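PDB 2II2: alpha-11 giardin from Giardia intestinalis, which binds calcium as a member of the annexin family and probably takes part in calcium-dependent phospholipid binding and in the parasite's attachment and cytoskeletal remodelling. Local coordinates for residues 26-30 with 300-305; 231-237 with 267-273; 239-243 with 255-260; 249-253 with 295-299. All coordinates share one frame; numbering follows the deposited sequence. Where two conformers were deposited one is given.

Contact 1: 26-30 with 300-305; sequences VTFTS and DACLMF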
loop_
_atom_site.group_PDB
_atom_site.type_symbol
_atom_site.label_atom_id
_atom_site.label_comp_id
_atom_site.label_asym_id
_atom_site.label_seq_id
_atom_site.Cartn_x
_atom_site.Cartn_y
_atom_site.Cartn_z
ATOM N N VAL A 26 5.950 -1.233 20.818
ATOM C CA VAL A 26 4.819 -1.936 20.194
ATOM C C VAL A 26 3.595 -1.969 21.109
ATOM O O VAL A 26 2.490 -1.616 20.700
ATOM C CB VAL A 26 5.208 -3.361 19.781
ATOM C CG1 VAL A 26 4.037 -4.171 19.280
ATOM C CG2 VAL A 26 6.295 -3.336 18.701
ATOM N N THR A 27 3.800 -2.396 22.345
ATOM C CA THR A 27 2.675 -2.497 23.265
ATOM C C THR A 27 2.098 -1.119 23.601
ATOM O O THR A 27 0.877 -0.963 23.734
ATOM C CB THR A 27 3.059 -3.289 24.519
ATOM O OG1 THR A 27 4.101 -2.612 25.211
ATOM C CG2 THR A 27 3.530 -4.661 24.134
ATOM N N PHE A 28 2.967 -0.120 23.749
ATOM C CA PHE A 28 2.491 1.243 23.962
ATOM C C PHE A 28 1.585 1.724 22.818
ATOM O O PHE A 28 0.505 2.303 23.023
ATOM C CB PHE A 28 3.669 2.208 24.158
ATOM C CG PHE A 28 3.236 3.639 24.329
ATOM C CD1 PHE A 28 2.913 4.144 25.592
ATOM C CD2 PHE A 28 3.113 4.471 23.239
ATOM C CE1 PHE A 28 2.502 5.461 25.740
ATOM C CE2 PHE A 28 2.679 5.775 23.366
ATOM C CZ PHE A 28 2.375 6.267 24.627
ATOM N N THR A 29 2.047 1.478 21.592
ATOM C CA THR A 29 1.339 1.939 20.410
ATOM C C THR A 29 -0.039 1.299 20.310
ATOM O O THR A 29 -0.972 1.928 19.833
ATOM C CB THR A 29 2.180 1.706 19.160
ATOM O OG1 THR A 29 3.391 2.463 19.282
ATOM C CG2 THR A 29 1.460 2.151 17.896
ATOM N N SER A 30 -0.155 0.062 20.795
ATOM C CA SER A 30 -1.404 -0.695 20.695
ATOM C C SER A 30 -2.581 -0.040 21.432
ATOM O O SER A 30 -3.761 -0.368 21.179
ATOM C CB SER A 30 -1.201 -2.116 21.244
ATOM O OG SER A 30 -1.272 -2.125 22.668
ATOM N N ASP A 300 6.225 -8.418 15.469
ATOM C CA ASP A 300 5.343 -8.022 16.542
ATOM C C ASP A 300 4.654 -6.686 16.287
ATOM O O ASP A 300 3.468 -6.528 16.587
ATOM C CB ASP A 300 6.110 -7.998 17.860
ATOM C CG ASP A 300 6.435 -9.398 18.362
ATOM O OD1 ASP A 300 5.666 -10.348 18.093
ATOM O OD2 ASP A 300 7.479 -9.559 19.019
ATOM N N ALA A 301 5.378 -5.748 15.692
ATOM C CA ALA A 301 4.756 -4.492 15.296
ATOM C C ALA A 301 3.647 -4.728 14.278
ATOM O O ALA A 301 2.584 -4.111 14.364
ATOM C CB ALA A 301 5.794 -3.542 14.727
ATOM N N CYS A 302 3.934 -5.578 13.301
ATOM C CA CYS A 302 3.002 -5.883 12.227
ATOM C C CYS A 302 1.732 -6.524 12.790
ATOM O O CYS A 302 0.621 -6.107 12.466
ATOM C CB CYS A 302 3.702 -6.800 11.227
ATOM S SG CYS A 302 2.717 -7.194 9.764
ATOM N N LEU A 303 1.882 -7.547 13.634
ATOM C CA LEU A 303 0.713 -8.166 14.267
ATOM C C LEU A 303 -0.131 -7.154 15.060
ATOM O O LEU A 303 -1.373 -7.142 15.009
ATOM C CB LEU A 303 1.151 -9.316 15.160
ATOM C CG LEU A 303 1.728 -10.545 14.459
ATOM C CD1 LEU A 303 2.369 -11.431 15.515
ATOM C CD2 LEU A 303 0.700 -11.343 13.638
ATOM N N MET A 304 0.564 -6.304 15.814
ATOM C CA MET A 304 -0.124 -5.275 16.577
ATOM C C MET A 304 -0.914 -4.353 15.666
ATOM O O MET A 304 -2.091 -4.080 15.957
ATOM C CB MET A 304 0.869 -4.518 17.474
ATOM C CG MET A 304 0.279 -3.390 18.303
ATOM S SD MET A 304 0.030 -1.829 17.410
ATOM C CE MET A 304 1.730 -1.421 16.958
ATOM N N PHE A 305 -0.299 -3.843 14.607
ATOM C CA PHE A 305 -1.015 -2.896 13.773
ATOM C C PHE A 305 -2.227 -3.526 13.073
ATOM O O PHE A 305 -3.228 -2.837 12.832
ATOM C CB PHE A 305 -0.089 -2.239 12.752
ATOM C CG PHE A 305 0.691 -1.063 13.270
ATOM C CD1 PHE A 305 2.091 -1.050 13.213
ATOM C CD2 PHE A 305 0.039 0.069 13.745
ATOM C CE1 PHE A 305 2.811 0.047 13.680
ATOM C CE2 PHE A 305 0.738 1.176 14.230
ATOM C CZ PHE A 305 2.150 1.168 14.181
#

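Contact 2: 231-237 with 267-273; sequences APARAVA and HKFAWVH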
loop_
_atom_site.group_PDB
_atom_site.type_symbol
_atom_site.label_atom_id
_atom_site.label_comp_id
_atom_site.label_asym_id
_atom_site.label_seq_id
_atom_site.Cartn_x
_atom_site.Cartn_y
_atom_site.Cartn_z
ATOM N N ALA A 231 -12.623 -5.481 -4.144
ATOM C CA ALA A 231 -12.781 -4.905 -2.808
ATOM C C ALA A 231 -11.486 -4.198 -2.444
ATOM O O ALA A 231 -10.426 -4.749 -2.615
ATOM C CB ALA A 231 -13.027 -5.983 -1.766
ATOM N N PRO A 232 -11.535 -2.970 -1.948
ATOM C CA PRO A 232 -10.300 -2.306 -1.540
ATOM C C PRO A 232 -9.390 -3.148 -0.662
ATOM O O PRO A 232 -8.172 -3.169 -0.865
ATOM C CB PRO A 232 -10.815 -1.065 -0.843
ATOM C CG PRO A 232 -12.025 -0.727 -1.683
ATOM C CD PRO A 232 -12.692 -2.062 -1.893
ATOM N N ALA A 233 -9.955 -3.854 0.313
ATOM C CA ALA A 233 -9.110 -4.615 1.232
ATOM C C ALA A 233 -8.500 -5.853 0.582
ATOM O O ALA A 233 -7.539 -6.400 1.093
ATOM C CB ALA A 233 -9.910 -4.984 2.493
ATOM N N ARG A 234 -9.110 -6.293 -0.519
ATOM C CA ARG A 234 -8.559 -7.386 -1.301
ATOM C C ARG A 234 -7.272 -6.957 -2.010
ATOM O O ARG A 234 -6.341 -7.751 -2.163
ATOM C CB ARG A 234 -9.618 -7.922 -2.283
ATOM C CG ARG A 234 -9.270 -9.266 -2.863
ATOM C CD ARG A 234 -10.475 -9.849 -3.520
ATOM N NE ARG A 234 -10.219 -11.184 -4.008
ATOM C CZ ARG A 234 -11.104 -11.932 -4.656
ATOM N NH1 ARG A 234 -12.324 -11.458 -4.862
ATOM N NH2 ARG A 234 -10.757 -13.144 -5.086
ATOM N N ALA A 235 -7.240 -5.714 -2.497
ATOM C CA ALA A 235 -6.017 -5.174 -3.073
ATOM C C ALA A 235 -4.914 -5.144 -2.011
ATOM O O ALA A 235 -3.773 -5.485 -2.318
ATOM C CB ALA A 235 -6.243 -3.777 -3.608
ATOM N N VAL A 236 -5.280 -4.728 -0.794
ATOM C CA VAL A 236 -4.311 -4.690 0.285
ATOM C C VAL A 236 -3.820 -6.101 0.617
ATOM O O VAL A 236 -2.626 -6.328 0.787
ATOM C CB VAL A 236 -4.903 -4.003 1.524
ATOM C CG1 VAL A 236 -3.943 -4.077 2.720
ATOM C CG2 VAL A 236 -5.238 -2.559 1.229
ATOM N N ALA A 237 -4.748 -7.060 0.699
ATOM C CA ALA A 237 -4.359 -8.451 0.957
ATOM C C ALA A 237 -3.404 -8.962 -0.120
ATOM O O ALA A 237 -2.412 -9.627 0.206
ATOM C CB ALA A 237 -5.578 -9.333 1.010
ATOM N N HIS A 267 -8.083 -0.493 5.914
ATOM C CA HIS A 267 -8.411 -1.776 5.292
ATOM C C HIS A 267 -8.177 -2.911 6.269
ATOM O O HIS A 267 -7.560 -3.938 5.922
ATOM C CB HIS A 267 -7.681 -1.947 3.972
ATOM C CG HIS A 267 -7.986 -0.837 3.033
ATOM N ND1 HIS A 267 -9.267 -0.595 2.567
ATOM C CD2 HIS A 267 -7.219 0.191 2.609
ATOM C CE1 HIS A 267 -9.256 0.506 1.834
ATOM N NE2 HIS A 267 -8.026 1.002 1.846
ATOM N N LYS A 268 -8.711 -2.710 7.483
ATOM C CA LYS A 268 -8.556 -3.634 8.596
ATOM C C LYS A 268 -8.963 -5.062 8.299
ATOM O O LYS A 268 -8.448 -5.969 8.939
ATOM C CB LYS A 268 -9.306 -3.122 9.834
ATOM C CG LYS A 268 -10.815 -2.992 9.620
ATOM C CD LYS A 268 -11.515 -2.471 10.846
ATOM C CE LYS A 268 -13.011 -2.176 10.586
ATOM N NZ LYS A 268 -13.786 -1.809 11.833
ATOM N N PHE A 269 -9.888 -5.276 7.350
ATOM C CA PHE A 269 -10.292 -6.634 6.992
ATOM C C PHE A 269 -9.501 -7.268 5.871
ATOM O O PHE A 269 -9.954 -8.256 5.298
ATOM C CB PHE A 269 -11.796 -6.715 6.694
ATOM C CG PHE A 269 -12.654 -6.346 7.867
ATOM C CD1 PHE A 269 -13.563 -5.313 7.779
ATOM C CD2 PHE A 269 -12.541 -7.043 9.071
ATOM C CE1 PHE A 269 -14.364 -4.975 8.871
ATOM C CE2 PHE A 269 -13.351 -6.711 10.158
ATOM C CZ PHE A 269 -14.232 -5.662 10.062
ATOM N N ALA A 270 -8.310 -6.735 5.585
ATOM C CA ALA A 270 -7.457 -7.415 4.615
ATOM C C ALA A 270 -7.295 -8.906 4.924
ATOM O O ALA A 270 -7.163 -9.713 4.019
ATOM C CB ALA A 270 -6.072 -6.771 4.535
ATOM N N TRP A 271 -7.274 -9.271 6.207
ATOM C CA TRP A 271 -7.096 -10.689 6.599
ATOM C C TRP A 271 -8.192 -11.599 6.051
ATOM O O TRP A 271 -7.963 -12.783 5.828
ATOM C CB TRP A 271 -6.983 -10.835 8.125
ATOM C CG TRP A 271 -8.084 -10.248 8.912
ATOM C CD1 TRP A 271 -8.074 -9.047 9.556
ATOM C CD2 TRP A 271 -9.315 -10.885 9.246
ATOM N NE1 TRP A 271 -9.257 -8.873 10.236
ATOM C CE2 TRP A 271 -10.044 -9.982 10.051
ATOM C CE3 TRP A 271 -9.899 -12.118 8.907
ATOM C CZ2 TRP A 271 -11.332 -10.285 10.565
ATOM C CZ3 TRP A 271 -11.158 -12.416 9.399
ATOM C CH2 TRP A 271 -11.872 -11.495 10.204
ATOM N N VAL A 272 -9.382 -11.051 5.838
ATOM C CA VAL A 272 -10.493 -11.823 5.242
ATOM C C VAL A 272 -10.095 -12.317 3.861
ATOM O O VAL A 272 -10.277 -13.479 3.519
ATOM C CB VAL A 272 -11.784 -10.945 5.128
ATOM C CG1 VAL A 272 -12.898 -11.692 4.390
ATOM C CG2 VAL A 272 -12.280 -10.504 6.515
ATOM N N HIS A 273 -9.596 -11.393 3.046
ATOM C CA HIS A 273 -9.208 -11.706 1.689
ATOM C C HIS A 273 -7.906 -12.445 1.612
ATOM O O HIS A 273 -7.649 -13.138 0.636
ATOM C CB HIS A 273 -9.101 -10.445 0.868
ATOM C CG HIS A 273 -10.370 -9.687 0.819
ATOM N ND1 HIS A 273 -11.420 -10.061 0.015
ATOM C CD2 HIS A 273 -10.773 -8.586 1.490
ATOM C CE1 HIS A 273 -12.410 -9.201 0.175
ATOM N NE2 HIS A 273 -12.042 -8.290 1.054
HETATM O O HOH W 1 -8.203 -12.630 -2.271
#

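Contact 3: 239-243 with 255-260; sequences AFHSA and QAARIT. With SO4 (sulfate ion), chain C.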
loop_
_atom_site.group_PDB
_atom_site.type_symbol
_atom_site.label_atom_id
_atom_site.label_comp_id
_atom_site.label_asym_id
_atom_site.label_seq_id
_atom_site.Cartn_x
_atom_site.Cartn_y
_atom_site.Cartn_z
ATOM N N ALA A 239 -1.377 -7.216 -2.062
ATOM C CA ALA A 239 -0.110 -6.524 -1.921
ATOM C C ALA A 239 0.690 -7.128 -0.764
ATOM O O ALA A 239 1.913 -7.322 -0.861
ATOM C CB ALA A 239 -0.325 -5.055 -1.720
ATOM N N PHE A 240 0.008 -7.450 0.324
ATOM C CA PHE A 240 0.660 -8.045 1.482
ATOM C C PHE A 240 1.221 -9.422 1.139
ATOM O O PHE A 240 2.361 -9.757 1.491
ATOM C CB PHE A 240 -0.292 -8.072 2.708
ATOM C CG PHE A 240 0.446 -8.285 3.996
ATOM C CD1 PHE A 240 1.034 -7.210 4.652
ATOM C CD2 PHE A 240 0.599 -9.553 4.525
ATOM C CE1 PHE A 240 1.772 -7.386 5.794
ATOM C CE2 PHE A 240 1.317 -9.744 5.695
ATOM C CZ PHE A 240 1.901 -8.646 6.343
ATOM N N HIS A 241 0.412 -10.212 0.420
ATOM C CA HIS A 241 0.851 -11.513 -0.108
ATOM C C HIS A 241 2.119 -11.353 -0.965
ATOM O O HIS A 241 3.117 -12.083 -0.819
ATOM C CB HIS A 241 -0.270 -12.160 -0.945
ATOM C CG HIS A 241 0.095 -13.515 -1.485
ATOM N ND1 HIS A 241 0.415 -14.578 -0.667
ATOM C CD2 HIS A 241 0.190 -13.980 -2.752
ATOM C CE1 HIS A 241 0.691 -15.637 -1.403
ATOM N NE2 HIS A 241 0.565 -15.299 -2.674
ATOM N N SER A 242 2.076 -10.357 -1.851
ATOM C CA SER A 242 3.199 -10.110 -2.735
ATOM C C SER A 242 4.481 -9.797 -1.956
ATOM O O SER A 242 5.584 -10.132 -2.412
ATOM C CB SER A 242 2.849 -8.980 -3.691
ATOM O OG SER A 242 3.885 -8.793 -4.626
ATOM N N ALA A 243 4.338 -9.168 -0.792
ATOM C CA ALA A 243 5.469 -8.892 0.099
ATOM C C ALA A 243 5.943 -10.171 0.782
ATOM O O ALA A 243 7.143 -10.488 0.797
ATOM C CB ALA A 243 5.086 -7.880 1.129
ATOM N N GLN A 255 8.246 -3.645 2.012
ATOM C CA GLN A 255 6.882 -3.633 1.470
ATOM C C GLN A 255 5.856 -3.898 2.567
ATOM O O GLN A 255 4.835 -3.173 2.693
ATOM C CB GLN A 255 6.750 -4.676 0.366
ATOM C CG GLN A 255 7.579 -4.361 -0.850
ATOM C CD GLN A 255 7.680 -5.543 -1.775
ATOM O OE1 GLN A 255 6.752 -6.362 -1.861
ATOM N NE2 GLN A 255 8.748 -5.585 -2.550
ATOM N N ALA A 256 6.108 -4.901 3.410
ATOM C CA ALA A 256 5.159 -5.224 4.456
ATOM C C ALA A 256 5.000 -4.054 5.439
ATOM O O ALA A 256 3.908 -3.795 5.931
ATOM C CB ALA A 256 5.570 -6.487 5.161
ATOM N N ALA A 257 6.114 -3.376 5.749
ATOM C CA ALA A 257 6.075 -2.225 6.643
ATOM C C ALA A 257 5.201 -1.117 6.055
ATOM O O ALA A 257 4.378 -0.521 6.759
ATOM C CB ALA A 257 7.481 -1.723 6.925
ATOM N N ARG A 258 5.374 -0.830 4.765
ATOM C CA ARG A 258 4.587 0.226 4.138
ATOM C C ARG A 258 3.100 -0.096 4.065
ATOM O O ARG A 258 2.258 0.739 4.404
ATOM C CB ARG A 258 5.143 0.503 2.755
ATOM C CG ARG A 258 4.350 1.515 1.976
ATOM C CD ARG A 258 4.901 1.772 0.579
ATOM N NE ARG A 258 4.874 0.595 -0.282
ATOM C CZ ARG A 258 5.943 -0.050 -0.729
ATOM N NH1 ARG A 258 7.184 0.277 -0.348
ATOM N NH2 ARG A 258 5.760 -1.055 -1.556
ATOM N N ILE A 259 2.792 -1.304 3.588
ATOM C CA ILE A 259 1.411 -1.746 3.462
ATOM C C ILE A 259 0.726 -1.711 4.830
ATOM O O ILE A 259 -0.415 -1.234 4.959
ATOM C CB ILE A 259 1.370 -3.137 2.827
ATOM C CG1 ILE A 259 1.897 -3.082 1.399
ATOM C CG2 ILE A 259 -0.042 -3.704 2.885
ATOM C CD1 ILE A 259 2.385 -4.421 0.864
ATOM N N THR A 260 1.405 -2.227 5.852
ATOM C CA THR A 260 0.849 -2.193 7.197
ATOM C C THR A 260 0.648 -0.764 7.692
ATOM O O THR A 260 -0.407 -0.415 8.196
ATOM C CB THR A 260 1.810 -2.940 8.157
ATOM O OG1 THR A 260 1.927 -4.308 7.745
ATOM C CG2 THR A 260 1.328 -2.901 9.567
HETATM S S SO4 C . -1.277 -17.163 -5.956
HETATM O O1 SO4 C . -0.445 -17.639 -7.058
HETATM O O2 SO4 C . -1.156 -18.092 -4.837
HETATM O O3 SO4 C . -0.829 -15.836 -5.542
HETATM O O4 SO4 C . -2.673 -17.093 -6.380
HETATM O O HOH W 2 4.058 -5.930 -1.983
HETATM O O HOH W 3 6.145 -7.273 -4.429
#

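Contact 4: 249-253 with 295-299; sequences DDMAY and KVNFR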
loop_
_atom_site.group_PDB
_atom_site.type_symbol
_atom_site.label_atom_id
_atom_site.label_comp_id
_atom_site.label_asym_id
_atom_site.label_seq_id
_atom_site.Cartn_x
_atom_site.Cartn_y
_atom_site.Cartn_z
ATOM N N ASP A 249 14.688 -10.458 1.801
ATOM C CA ASP A 249 14.135 -9.943 3.059
ATOM C C ASP A 249 14.048 -8.421 3.107
ATOM O O ASP A 249 13.064 -7.866 3.586
ATOM C CB ASP A 249 14.944 -10.418 4.271
ATOM C CG ASP A 249 14.556 -11.808 4.766
ATOM O OD1 ASP A 249 13.649 -12.444 4.189
ATOM O OD2 ASP A 249 15.153 -12.238 5.782
ATOM N N ASP A 250 15.064 -7.730 2.617
ATOM C CA ASP A 250 15.016 -6.276 2.698
ATOM C C ASP A 250 13.774 -5.770 1.997
ATOM O O ASP A 250 13.007 -4.916 2.526
ATOM C CB ASP A 250 16.273 -5.666 2.087
ATOM C CG ASP A 250 17.481 -5.791 2.979
ATOM O OD1 ASP A 250 17.381 -6.239 4.131
ATOM O OD2 ASP A 250 18.571 -5.439 2.507
ATOM N N MET A 251 13.520 -6.316 0.809
ATOM C CA MET A 251 12.325 -5.889 0.060
ATOM C C MET A 251 11.012 -6.354 0.709
ATOM O O MET A 251 10.048 -5.588 0.799
ATOM C CB MET A 251 12.390 -6.373 -1.386
ATOM C CG MET A 251 13.568 -5.780 -2.141
ATOM S SD MET A 251 13.692 -6.386 -3.842
ATOM C CE MET A 251 12.164 -5.710 -4.547
ATOM N N ALA A 252 10.975 -7.615 1.142
ATOM C CA ALA A 252 9.738 -8.141 1.724
ATOM C C ALA A 252 9.349 -7.318 2.964
ATOM O O ALA A 252 8.178 -6.967 3.145
ATOM C CB ALA A 252 9.944 -9.568 2.125
ATOM N N TYR A 253 10.320 -7.008 3.818
ATOM C CA TYR A 253 10.021 -6.290 5.037
ATOM C C TYR A 253 9.691 -4.828 4.752
ATOM O O TYR A 253 8.781 -4.260 5.381
ATOM C CB TYR A 253 11.194 -6.355 6.023
ATOM C CG TYR A 253 11.333 -7.651 6.783
ATOM C CD1 TYR A 253 11.742 -8.825 6.123
ATOM C CD2 TYR A 253 11.126 -7.697 8.172
ATOM C CE1 TYR A 253 11.901 -10.020 6.817
ATOM C CE2 TYR A 253 11.300 -8.918 8.883
ATOM C CZ TYR A 253 11.704 -10.048 8.186
ATOM O OH TYR A 253 11.858 -11.230 8.863
ATOM N N LYS A 295 15.051 -5.608 11.903
ATOM C CA LYS A 295 13.903 -6.441 11.535
ATOM C C LYS A 295 13.337 -7.262 12.668
ATOM O O LYS A 295 12.205 -7.727 12.569
ATOM C CB LYS A 295 14.261 -7.379 10.376
ATOM C CG LYS A 295 14.512 -6.626 9.093
ATOM C CD LYS A 295 15.035 -7.526 8.010
ATOM C CE LYS A 295 15.516 -6.751 6.786
ATOM N NZ LYS A 295 16.701 -5.899 7.131
ATOM N N VAL A 296 14.120 -7.495 13.725
ATOM C CA VAL A 296 13.736 -8.495 14.724
ATOM C C VAL A 296 12.365 -8.236 15.366
ATOM O O VAL A 296 11.632 -9.197 15.659
ATOM C CB VAL A 296 14.828 -8.693 15.784
ATOM C CG1 VAL A 296 15.008 -7.450 16.612
ATOM C CG2 VAL A 296 14.488 -9.885 16.674
ATOM N N ASN A 297 12.020 -6.962 15.575
ATOM C CA ASN A 297 10.739 -6.626 16.188
ATOM C C ASN A 297 9.632 -6.268 15.215
ATOM O O ASN A 297 8.522 -5.911 15.629
ATOM C CB ASN A 297 10.916 -5.530 17.240
ATOM C CG ASN A 297 11.768 -6.017 18.392
ATOM O OD1 ASN A 297 11.410 -6.985 19.060
ATOM N ND2 ASN A 297 12.877 -5.360 18.633
ATOM N N PHE A 298 9.916 -6.359 13.915
ATOM C CA PHE A 298 8.922 -6.024 12.901
ATOM C C PHE A 298 7.694 -6.918 13.000
ATOM O O PHE A 298 6.565 -6.424 12.912
ATOM C CB PHE A 298 9.497 -6.109 11.472
ATOM C CG PHE A 298 8.430 -5.893 10.441
ATOM C CD1 PHE A 298 7.865 -4.618 10.260
ATOM C CD2 PHE A 298 7.879 -6.955 9.749
ATOM C CE1 PHE A 298 6.833 -4.419 9.384
ATOM C CE2 PHE A 298 6.820 -6.759 8.858
ATOM C CZ PHE A 298 6.298 -5.490 8.701
ATOM N N ARG A 299 7.895 -8.234 13.150
ATOM C CA ARG A 299 6.752 -9.155 13.219
ATOM C C ARG A 299 5.735 -8.730 14.277
ATOM O O ARG A 299 4.522 -8.707 14.024
ATOM C CB ARG A 299 7.266 -10.575 13.474
ATOM C CG ARG A 299 6.226 -11.661 13.712
ATOM C CD ARG A 299 6.929 -12.973 14.083
ATOM N NE ARG A 299 7.485 -12.929 15.432
ATOM C CZ ARG A 299 8.774 -12.790 15.717
ATOM N NH1 ARG A 299 9.684 -12.710 14.747
ATOM N NH2 ARG A 299 9.179 -12.758 16.987
#

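Contact 1: 26-30 with 300-305
Met304 of the C-terminal helix 298-306 lies against Val26, Thr29 and Ser30 of segment 26-30. Its CG leaves anti to the backbone N (chi1 179°), toward the other helix, and bends at chi2 and chi3 carry SD along Ser30 and turn the methyl CE to Thr29 and over the Phe305 ring. Met304 CG lies 3.5 Å from Ser30 CB, and CE meets Thr29 CG2 at 3.7 Å and sits 3.6 Å above the centre of the Phe305 ring, a Met-aromatic contact within one helix. Val26 runs past Met304 in the opposite direction and divides its branches. Val26 CG1 touches Met304 CB at 3.7 Å, whereas CG2 rests on Ala301, 4.0 Å from its CB. Thr29 presents its methyl CG2 and CB to this layer; its hydroxyl is engaged with Leu25 O and the indole N-H of Trp73. Ser30 turns its OG back to Thr27 O (2.7 Å), keeping CB for the methionine. Met69 of helix 64-73 covers Val26 and Thr29. Two helices 270 residues apart are joined by van der Waals contact, mostly of apolar groups, with no hydrogen bond across, as expected where the first and last parts of the all-helical annexin fold meet.

Contact 2: 231-237 with 267-273
The start of helix 232-244, with Ala231 at its N-cap, lies against a type I turn from His267 to Ala270 and the short helix that follows, the backbones coming as near as 4.7 Å between Ala233 CA and Ala270 CA. Small residues permit this closeness: Ala233 CB fits between His267 and His273, and Ala237 CB approaches Ala270 O at 3.4 Å. The two histidines grip the helix at different points. His273, with CG anti to its carbonyl carbon (chi1 -59°), lays a ring face against Arg234, whose CB stands 3.7 Å from the ring centroid and 15° off the normal in a CH-pi contact. Beyond it the arginine runs extended, bringing the guanidinium within 13° of parallel to the imidazole plane. Water 1 fastens this edge, accepting from Arg234 NE at 3.0 Å and donating to His273 O. His267, which opens the turn, has Pro232 O over one ring face, while Pro232 CB reaches CE1 of His267 at 3.5 Å. Val236 crosses this histidine at about a right angle with CG2 and sets CG1 against Ala270 CB, 3.9 Å away. Trp306 of helix 298-306 also touches Val236 and Ala270. No direct hydrogen bond spans the segments; a helix start is clasped by a turn and the following short helix, within the helical bundle of the giardin annexin domain.

Contact 3: 239-243 with 255-260
A water bridges a largely apolar helix pair, joining Ala239 O to Gln255 OE1. This water 2 donates to both, lying 2.8 Å from Ala239 O and 2.7 Å from Gln255 OE1; water 3 also donates to OE1. The glutamine reaches them because its chain is extended beyond CG, which carries the amide alongside Ala243, with OE1 3.4 Å from Ala243 CA. Segments 239-243 and 255-260 run nearly antiparallel, their axes 9.1 Å apart at an angle of 160°. Ala243 CB and Gln255 CB meet at 3.7 Å where the backbones are closest. Farther along, Ile259 pushes CD1 up to Ala239 O and CB, while its CG2 comes to the Phe240 ring edge. Thr260 OG1 also lies near that ring plane, 3.6 Å from CE1, but spends its proton on Ala256 O (2.7 Å), which additionally accepts Thr260 N from the opposite face. The same hydroxyl is hydrogen-bonded to the indole N-H of Trp306, whose ring meets Phe240 edge-to-face. The chemistry implies that apolar packing joins the helices, while water satisfies the buried glutamine oxygen.

Contact 4: 249-253 with 295-299
Lys295 stretches across the ring of Tyr253 to reach Asp250. Its CD stands over the centre of that ring, 3.8 Å from the centroid and 7° off the normal, a CH-pi contact, while CB and CG cover the CD2-CE2 side; Lys295 CB is 3.7 Å from Tyr253 CE2. The chain is extended until a bend at chi4 (65°) turns the ammonium group to the carboxylate. There NZ donates to Asp250 OD1 at 3.1 Å, nearly along the C-O axis, in a salt bridge. The nitrogen itself lies 6.0 Å from the ring centroid, so any cation-pi attraction is weak at most, and the aliphatic carbons do the covering. From the other side of the ring plane, Phe298 brings CD2 obliquely to 3.7 Å from Tyr253 CD2, its ring plane inclined at 57° to that of the tyrosine.

The next shell fixes these groups. Lys295 NZ has a second salt bridge, to Glu292, so two carboxylates hold the ammonium group and would probably stabilise its charge. The tyrosine is tethered through its hydroxyl to Ser290 N, and Asp249 OD1, which lies in plane at the ring edge, is salt-bridged to Arg287. Phe288 meets both Tyr253 and Phe298 edge-to-face, completing an aromatic cluster, and Pro64 of helix 64-73 touches both Tyr253 and Lys295. The lysine therefore serves two kinds of surroundings at once: its methylene chain covers one face of the buried Tyr253 ring, while its charged end pairs with Asp250 and Glu292, tying the start of helix 249-263 to the approach to helix 298-306.

Contacts 1 and 4 both draw on helix 298-306 and its approach, and lie farther from the chain centre than contact 3, the most deeply buried of the four. Contacts 3 and 4 share helix 249-263 and touch through Phe298, which packs on Ala256 and Ala257; contacts 2 and 3 share helix 232-244 and meet where Val236 CG1 approaches Ile259 CG2. Contact 1 reaches contact 3 through Phe305 and Cys302 against Thr260. Their chemistry follows position: contact 1, partly buried, is mostly apolar without a hydrogen bond across it, contact 2 combines histidine faces with a water at its edge, contact 3 adds water bridging at Gln255 OE1 to buried apolar packing, and contact 4 alone has a direct salt bridge.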